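PDB 4DIM: phosphoribosylglycinamide synthetase from Anaerococcus prevotii, which probably acts as an ATP-dependent ligase of the ATP-grasp superfamily, binding ATP and metal ions. Local coordinates for residues N7-I12 with N71-A76; L13-G18 with A35-N40. All blocks are in the same frame, centred on the assembly; numbering follows the deposited sequence.

Interaction 1: N7-I12 with N71-A76; sequences NKRLLI and NLDGAA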
loop_
_atom_site.group_PDB
_atom_site.type_symbol
_atom_site.label_atom_id
_atom_site.label_comp_id
_atom_site.label_asym_id
_atom_site.label_seq_id
_atom_site.Cartn_x
_atom_site.Cartn_y
_atom_site.Cartn_z
ATOM N N ASN A 7 -28.779 -3.131 5.247
ATOM C CA ASN A 7 -29.313 -3.605 3.963
ATOM C C ASN A 7 -28.841 -2.666 2.834
ATOM O O ASN A 7 -29.617 -1.857 2.322
ATOM C CB ASN A 7 -30.857 -3.751 3.963
ATOM C CG ASN A 7 -31.409 -4.711 4.997
ATOM O OD1 ASN A 7 -30.877 -5.813 5.194
ATOM N ND2 ASN A 7 -32.537 -4.355 5.628
ATOM N N LYS A 8 -27.560 -2.790 2.468
ATOM C CA LYS A 8 -26.877 -1.990 1.436
ATOM C C LYS A 8 -25.851 -2.874 0.743
ATOM O O LYS A 8 -25.187 -3.639 1.433
ATOM C CB LYS A 8 -26.175 -0.781 2.079
ATOM C CG LYS A 8 -27.089 0.381 2.463
ATOM C CD LYS A 8 -26.779 1.651 1.686
ATOM C CE LYS A 8 -27.320 2.887 2.363
ATOM N NZ LYS A 8 -26.927 4.140 1.641
ATOM N N ARG A 9 -25.696 -2.766 -0.590
ATOM C CA ARG A 9 -24.820 -3.663 -1.369
ATOM C C ARG A 9 -23.473 -3.037 -1.720
ATOM O O ARG A 9 -23.424 -2.029 -2.415
ATOM C CB ARG A 9 -25.533 -4.114 -2.669
ATOM C CG ARG A 9 -26.843 -4.893 -2.418
ATOM C CD ARG A 9 -27.742 -5.018 -3.639
ATOM N NE ARG A 9 -27.117 -5.769 -4.739
ATOM C CZ ARG A 9 -27.120 -7.098 -4.872
ATOM N NH1 ARG A 9 -26.504 -7.668 -5.901
ATOM N NH2 ARG A 9 -27.735 -7.868 -3.975
ATOM N N LEU A 10 -22.375 -3.677 -1.294
ATOM C CA LEU A 10 -21.028 -3.177 -1.565
ATOM C C LEU A 10 -20.286 -4.210 -2.311
ATOM O O LEU A 10 -20.123 -5.297 -1.776
ATOM C CB LEU A 10 -20.266 -2.834 -0.250
ATOM C CG LEU A 10 -18.804 -2.360 -0.396
ATOM C CD1 LEU A 10 -18.733 -0.986 -0.937
ATOM C CD2 LEU A 10 -18.058 -2.472 0.914
ATOM N N LEU A 11 -19.734 -3.856 -3.471
ATOM C CA LEU A 11 -18.893 -4.756 -4.253
ATOM C C LEU A 11 -17.476 -4.504 -3.825
ATOM O O LEU A 11 -17.007 -3.365 -3.905
ATOM C CB LEU A 11 -19.067 -4.526 -5.772
ATOM C CG LEU A 11 -17.963 -5.099 -6.688
ATOM C CD1 LEU A 11 -18.155 -6.623 -6.936
ATOM C CD2 LEU A 11 -17.889 -4.325 -7.992
ATOM N N ILE A 12 -16.792 -5.531 -3.330
ATOM C CA ILE A 12 -15.403 -5.378 -2.940
ATOM C C ILE A 12 -14.581 -5.975 -4.045
ATOM O O ILE A 12 -14.720 -7.162 -4.318
ATOM C CB ILE A 12 -15.083 -5.977 -1.572
ATOM C CG1 ILE A 12 -15.848 -5.222 -0.458
ATOM C CG2 ILE A 12 -13.563 -5.923 -1.350
ATOM C CD1 ILE A 12 -16.044 -6.031 0.870
ATOM N N ASN A 71 -26.717 -3.895 -8.939
ATOM C CA ASN A 71 -27.530 -3.175 -7.947
ATOM C C ASN A 71 -26.686 -2.645 -6.784
ATOM O O ASN A 71 -27.110 -2.683 -5.623
ATOM C CB ASN A 71 -28.627 -4.123 -7.415
ATOM C CG ASN A 71 -30.010 -3.676 -7.710
ATOM O OD1 ASN A 71 -30.494 -3.873 -8.814
ATOM N ND2 ASN A 71 -30.695 -3.107 -6.725
ATOM N N LEU A 72 -25.529 -2.084 -7.100
ATOM C CA LEU A 72 -24.637 -1.609 -6.054
ATOM C C LEU A 72 -25.012 -0.259 -5.453
ATOM O O LEU A 72 -25.604 0.600 -6.101
ATOM C CB LEU A 72 -23.204 -1.501 -6.589
ATOM C CG LEU A 72 -22.660 -2.725 -7.306
ATOM C CD1 LEU A 72 -21.291 -2.452 -7.763
ATOM C CD2 LEU A 72 -22.736 -3.961 -6.433
ATOM N N ASP A 73 -24.627 -0.090 -4.189
ATOM C CA ASP A 73 -24.708 1.162 -3.440
ATOM C C ASP A 73 -23.313 1.782 -3.383
ATOM O O ASP A 73 -23.205 3.008 -3.382
ATOM C CB ASP A 73 -25.294 0.948 -2.043
ATOM C CG ASP A 73 -26.775 0.660 -2.132
ATOM O OD1 ASP A 73 -27.528 1.565 -2.564
ATOM O OD2 ASP A 73 -27.171 -0.499 -1.860
ATOM N N GLY A 74 -22.271 0.940 -3.387
ATOM C CA GLY A 74 -20.886 1.380 -3.425
ATOM C C GLY A 74 -19.925 0.308 -3.902
ATOM O O GLY A 74 -20.303 -0.833 -4.166
ATOM N N ALA A 75 -18.652 0.675 -3.994
ATOM C CA ALA A 75 -17.587 -0.268 -4.322
ATOM C C ALA A 75 -16.313 0.131 -3.605
ATOM O O ALA A 75 -16.084 1.301 -3.277
ATOM C CB ALA A 75 -17.354 -0.380 -5.819
ATOM N N ALA A 76 -15.526 -0.882 -3.282
ATOM C CA ALA A 76 -14.302 -0.645 -2.555
ATOM C C ALA A 76 -13.247 -1.646 -2.937
ATOM O O ALA A 76 -13.537 -2.703 -3.470
ATOM C CB ALA A 76 -14.582 -0.707 -1.065
#
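Leu10, Leu11 and Ile12 pair in parallel with Gly74, Ala75 and Ala76, the short strand axes 4.6 Å apart at 27°. Leu11 bonds through both its N and its O: N donates to Gly74 O, and O accepts Ala76 N at 3.0 Å. At the start of the pairing Arg9 O takes two donors, Asp73 N at 2.9 Å and, weakly, Gly74 N.

Asp73 returns a bond from its side chain. Its CG stands beside its backbone N (chi1 -72°), which places OD2 to accept Arg9 N at 3.0 Å through the anti lone pair, the N-H almost straight at 174°. The aliphatic chain of Lys8 crosses this carboxylate at about a right angle, CD 3.9 Å from Asp73 CG, while its NZ forms a salt bridge with Glu308. Were Asp73 replaced by an alanine, Arg9 N would probably lose this acceptor and the Lys8 chain the carboxylate it crosses. Arg9 bends at chi3 so that Asn71 O meets the guanidinium edge in its plane; NH1 hydrogen-bonds Leu70 O and forms a salt bridge with Glu51.

Leu72 CD1 packs 3.6 Å from Leu11 CB, and Leu10 CD1 lies 4.2 Å from Ala76 CB, beside the Gly74 backbone, which carries no CB. Polar side chains thus add to the backbone bonds at the outer end, whereas at the buried end such bonds combine with apolar packing.

Interaction 2: L13-G18 with A35-N40; sequences LGAGRG and AGTMPN
Leu13 and Gly36 form a single parallel bridge, their CA atoms 4.7 Å apart, and beyond it Gly14 N donates to Gly36 O at 2.9 Å, in the carbonyl plane with an N-H...O angle of 156°. Past this bond the chains diverge. Gly14 has a positive phi of 107°, where a CB would press on the carbonyl oxygen of Leu13; the lack of a side chain lets the backbone leave the sheet.

Side-chain contact between the segments rests on Ala15. Its methyl points toward the other strand, with CB 4.2 Å from Thr37 CB and, in an apolar contact, 4.4 Å from Ala35 CB. Thr37 OG1, anti to the backbone N at chi1 -177°, donates to Met38 O (a selenomethionine) at 3.3 Å, tying the strand end to the loop after it.

The glycine-rich turn, with Gly16 and Gly18, runs from strand 9-13 to helix 20-29 and is consistent with a Rossmann-type loop. Tyr23 of that helix touches Ala15 and Ala35 and bonds to Gly14 O, while Cys45 of helix 43-48 packs on Ala15 and Leu46 on Ala35. Backbone bonds join Ala35 to Glu51 and Ser53 of strand 51-54, and Leu13 to Ala76 of strand 74-76.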
loop_
_atom_site.group_PDB
_atom_site.type_symbol
_atom_site.label_atom_id
_atom_site.label_comp_id
_atom_site.label_asym_id
_atom_site.label_seq_id
_atom_site.Cartn_x
_atom_site.Cartn_y
_atom_site.Cartn_z
ATOM N N LEU A 13 -13.721 -5.174 -4.682
ATOM C CA LEU A 13 -12.889 -5.657 -5.788
ATOM C C LEU A 13 -11.672 -6.341 -5.223
ATOM O O LEU A 13 -10.823 -5.674 -4.632
ATOM C CB LEU A 13 -12.460 -4.516 -6.713
ATOM C CG LEU A 13 -13.535 -3.929 -7.609
ATOM C CD1 LEU A 13 -14.418 -2.943 -6.836
ATOM C CD2 LEU A 13 -12.930 -3.204 -8.762
ATOM N N GLY A 14 -11.636 -7.656 -5.353
ATOM C CA GLY A 14 -10.563 -8.502 -4.871
ATOM C C GLY A 14 -11.023 -9.271 -3.664
ATOM O O GLY A 14 -11.837 -8.755 -2.900
ATOM N N ALA A 15 -10.528 -10.525 -3.485
ATOM C CA ALA A 15 -10.867 -11.332 -2.307
ATOM C C ALA A 15 -9.719 -12.228 -1.884
ATOM O O ALA A 15 -9.955 -13.374 -1.542
ATOM C CB ALA A 15 -12.120 -12.141 -2.553
ATOM N N GLY A 16 -8.517 -11.659 -1.779
ATOM C CA GLY A 16 -7.333 -12.347 -1.260
ATOM C C GLY A 16 -7.229 -12.379 0.267
ATOM O O GLY A 16 -7.933 -11.651 0.962
ATOM N N ARG A 17 -6.332 -13.228 0.826
ATOM C CA ARG A 17 -6.131 -13.302 2.308
ATOM C C ARG A 17 -5.909 -11.901 2.920
ATOM O O ARG A 17 -6.494 -11.579 3.953
ATOM C CB ARG A 17 -4.981 -14.272 2.711
ATOM C CG ARG A 17 -3.564 -13.677 2.728
ATOM C CD ARG A 17 -2.467 -14.743 2.684
ATOM N NE ARG A 17 -1.149 -14.138 2.443
ATOM C CZ ARG A 17 -0.014 -14.810 2.228
ATOM N NH1 ARG A 17 -0.007 -16.143 2.223
ATOM N NH2 ARG A 17 1.123 -14.153 2.018
ATOM N N GLY A 18 -5.208 -11.042 2.203
ATOM C CA GLY A 18 -4.974 -9.676 2.658
ATOM C C GLY A 18 -6.142 -8.727 2.532
ATOM O O GLY A 18 -5.948 -7.527 2.698
ATOM N N ALA A 35 -18.301 -10.315 -3.577
ATOM C CA ALA A 35 -16.898 -10.527 -3.876
ATOM C C ALA A 35 -16.648 -10.445 -5.386
ATOM O O ALA A 35 -17.072 -11.347 -6.115
ATOM C CB ALA A 35 -16.463 -11.885 -3.357
ATOM N N GLY A 36 -16.017 -9.354 -5.842
ATOM C CA GLY A 36 -15.622 -9.179 -7.242
ATOM C C GLY A 36 -14.299 -9.910 -7.419
ATOM O O GLY A 36 -13.262 -9.400 -6.988
ATOM N N THR A 37 -14.314 -11.142 -7.957
ATOM C CA THR A 37 -13.083 -11.921 -7.976
ATOM C C THR A 37 -12.982 -12.924 -9.139
ATOM O O THR A 37 -13.821 -12.974 -10.028
ATOM C CB THR A 37 -12.963 -12.652 -6.617
ATOM O OG1 THR A 37 -11.735 -13.380 -6.568
ATOM C CG2 THR A 37 -14.143 -13.608 -6.334
HETATM N N MSE A 38 -11.888 -13.681 -9.128
HETATM C CA MSE A 38 -11.561 -14.692 -10.117
HETATM C C MSE A 38 -11.900 -16.064 -9.478
HETATM O O MSE A 38 -11.946 -16.155 -8.247
HETATM C CB MSE A 38 -10.049 -14.530 -10.471
HETATM C CG MSE A 38 -9.678 -14.588 -11.965
HETATM SE SE MSE A 38 -10.791 -13.585 -13.210
HETATM C CE MSE A 38 -10.334 -14.525 -14.893
ATOM N N PRO A 39 -12.178 -17.118 -10.269
ATOM C CA PRO A 39 -12.540 -18.434 -9.699
ATOM C C PRO A 39 -11.933 -18.829 -8.339
ATOM O O PRO A 39 -12.682 -19.154 -7.413
ATOM C CB PRO A 39 -12.059 -19.418 -10.783
ATOM C CG PRO A 39 -11.704 -18.564 -12.002
ATOM C CD PRO A 39 -12.234 -17.190 -11.735
ATOM N N ASN A 40 -10.597 -18.816 -8.222
ATOM C CA ASN A 40 -9.908 -19.263 -7.012
ATOM C C ASN A 40 -9.408 -18.053 -6.203
ATOM O O ASN A 40 -8.509 -17.320 -6.645
ATOM C CB ASN A 40 -8.760 -20.220 -7.400
ATOM C CG ASN A 40 -9.135 -21.276 -8.444
ATOM O OD1 ASN A 40 -8.406 -21.481 -9.425
ATOM N ND2 ASN A 40 -10.273 -21.971 -8.281
#

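Overall arrangement
Both contacts belong to the four-stranded parallel sheet ordered 51-54, 32-37, 9-13, 74-76, and they use opposite edges of its inner strand 9-13. Interaction 1 joins that strand to strand 74-76, at one edge of the sheet within this chain, interaction 2 to strand 32-37. Their centres lie about 15 Å apart, and they meet through probable backbone bonds from Leu13 N to Ala76 O and from Gly36 N to Ile12 O. Interaction 1 is the larger and only partly buried, ranging from charged residues at the strand starts to a hydrophobic interior. Interaction 2, at the C-terminal strand ends, is buried where it touches and relies on glycines, alanines and one bond across the segments.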